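Long-range contact in putative secreted lipase (Streptomyces sp. W007, PDB 5H6G), which probably hydrolyses the ester bonds of lipids, as a thermostable secreted lipase of the alpha/beta-hydrolase superfamily: residues V190-I195 and Q209-P214. Numbering follows the deposited sequence.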
# COMPACT_ATOMS: atom_id res chain seq x y z
N VAL A 190 12.46 -8.82 5.11
CA VAL A 190 11.19 -8.45 4.48
C VAL A 190 11.44 -8.51 2.97
O VAL A 190 12.46 -8.01 2.50
CB VAL A 190 10.74 -7.02 4.91
CG1 VAL A 190 9.50 -6.58 4.13
CG2 VAL A 190 10.49 -6.94 6.41
N ARG A 191 10.54 -9.14 2.23
CA ARG A 191 10.60 -9.11 0.76
C ARG A 191 9.77 -7.93 0.26
O ARG A 191 8.58 -7.83 0.56
CB ARG A 191 10.12 -10.43 0.16
CG ARG A 191 10.96 -11.64 0.59
CD ARG A 191 10.15 -12.94 0.59
NE ARG A 191 10.25 -13.64 -0.69
CZ ARG A 191 11.11 -14.63 -0.99
NH1 ARG A 191 11.96 -15.10 -0.08
NH2 ARG A 191 11.09 -15.17 -2.22
N TYR A 192 10.40 -7.02 -0.46
CA TYR A 192 9.74 -5.78 -0.89
C TYR A 192 9.44 -5.82 -2.38
O TYR A 192 10.31 -6.19 -3.15
CB TYR A 192 10.64 -4.58 -0.67
CG TYR A 192 10.97 -4.24 0.75
CD1 TYR A 192 11.94 -4.95 1.45
CD2 TYR A 192 10.36 -3.16 1.36
CE1 TYR A 192 12.28 -4.58 2.75
CE2 TYR A 192 10.69 -2.78 2.65
CZ TYR A 192 11.64 -3.47 3.36
OH TYR A 192 11.93 -3.04 4.66
N THR A 193 8.24 -5.43 -2.77
CA THR A 193 7.92 -5.25 -4.18
C THR A 193 7.38 -3.82 -4.31
O THR A 193 6.63 -3.36 -3.44
CB THR A 193 6.92 -6.31 -4.70
OG1 THR A 193 7.49 -7.62 -4.56
CG2 THR A 193 6.61 -6.08 -6.18
N VAL A 194 7.86 -3.11 -5.33
CA VAL A 194 7.32 -1.81 -5.71
C VAL A 194 6.84 -1.90 -7.16
O VAL A 194 7.58 -2.38 -8.04
CB VAL A 194 8.33 -0.68 -5.56
CG1 VAL A 194 7.74 0.63 -6.05
CG2 VAL A 194 8.71 -0.53 -4.09
N ILE A 195 5.60 -1.45 -7.38
CA ILE A 195 4.97 -1.39 -8.70
C ILE A 195 4.66 0.06 -9.00
O ILE A 195 3.87 0.65 -8.30
CB ILE A 195 3.68 -2.21 -8.76
CG1 ILE A 195 3.97 -3.66 -8.37
CG2 ILE A 195 3.11 -2.19 -10.18
CD1 ILE A 195 2.76 -4.54 -8.11
N GLN A 209 9.94 6.28 -6.14
CA GLN A 209 9.06 5.32 -5.52
C GLN A 209 9.81 4.02 -5.22
O GLN A 209 9.50 3.32 -4.27
CB GLN A 209 7.88 5.04 -6.43
CG GLN A 209 7.03 6.26 -6.73
CD GLN A 209 5.92 5.98 -7.72
OE1 GLN A 209 5.52 4.85 -7.91
NE2 GLN A 209 5.44 7.03 -8.37
N TYR A 210 10.80 3.71 -6.03
CA TYR A 210 11.59 2.50 -5.89
C TYR A 210 12.42 2.46 -4.63
O TYR A 210 12.83 3.49 -4.11
CB TYR A 210 12.52 2.33 -7.09
CG TYR A 210 11.84 2.02 -8.42
CD1 TYR A 210 10.52 1.57 -8.50
CD2 TYR A 210 12.56 2.12 -9.61
CE1 TYR A 210 9.95 1.26 -9.72
CE2 TYR A 210 11.99 1.80 -10.84
CZ TYR A 210 10.69 1.38 -10.88
OH TYR A 210 10.13 1.06 -12.07
N LEU A 211 12.68 1.24 -4.18
CA LEU A 211 13.48 0.98 -2.97
C LEU A 211 14.81 0.36 -3.36
O LEU A 211 14.86 -0.56 -4.16
CB LEU A 211 12.72 0.02 -2.05
CG LEU A 211 11.87 0.49 -0.86
CD1 LEU A 211 11.65 1.97 -0.76
CD2 LEU A 211 10.56 -0.27 -0.79
N ASP A 212 15.89 0.88 -2.80
CA ASP A 212 17.21 0.30 -2.94
C ASP A 212 17.56 -0.67 -1.78
O ASP A 212 17.71 -0.26 -0.61
CB ASP A 212 18.23 1.43 -3.03
CG ASP A 212 19.64 0.93 -3.22
OD1 ASP A 212 19.84 -0.14 -3.83
OD2 ASP A 212 20.54 1.65 -2.77
N GLY A 213 17.72 -1.95 -2.11
CA GLY A 213 18.13 -2.96 -1.14
C GLY A 213 18.20 -4.34 -1.78
O GLY A 213 17.78 -4.51 -2.93
N PRO A 214 18.72 -5.33 -1.05
CA PRO A 214 18.95 -6.65 -1.68
C PRO A 214 17.70 -7.50 -1.96
O PRO A 214 17.73 -8.31 -2.88
CB PRO A 214 19.89 -7.35 -0.68
CG PRO A 214 19.62 -6.67 0.64
CD PRO A 214 19.29 -5.24 0.31
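The carbonyl oxygen of Gln209 takes a hydrogen bond from ND2 of Asn138 while both methyls of Val194 lie against it, CG1 at 3.7 Å and CG2 at 3.9 Å from Gln209 O. Apolar packing carries the rest of the contact. With CG1 anti to the backbone N (chi1 177°), the Val194 methyls diverge beyond this shared oxygen: CG1 meets the edge of the Tyr210 ring in its plane, 3.8 Å from CD1, and CG2 reaches Leu211 CD2 at 3.8 Å. Leu211 CD2 also lies 3.6 Å from Tyr192 CD2, approaching the ring obliquely. Val190 CG1 sits over one face of the Tyr192 ring, toward its rim, and Tyr192 OH is hydrogen-bonded to Val187 N. Cut back to an alanine, Val194 would probably open a gap beside Gln209 O, with the Tyr210 edge losing this neighbour and Leu211 CD2 left with Tyr192 as its partner across the contact. NE2 of Gln209 bonds to Val203 O and weakly to OD2 of Asp200, the likely triad acid. The arrangement thus packs the loop entering strand 216-220 against strand 191-196 of the parallel sheet, beside the probable Ser-His-Asp site of an alpha/beta-hydrolase fold.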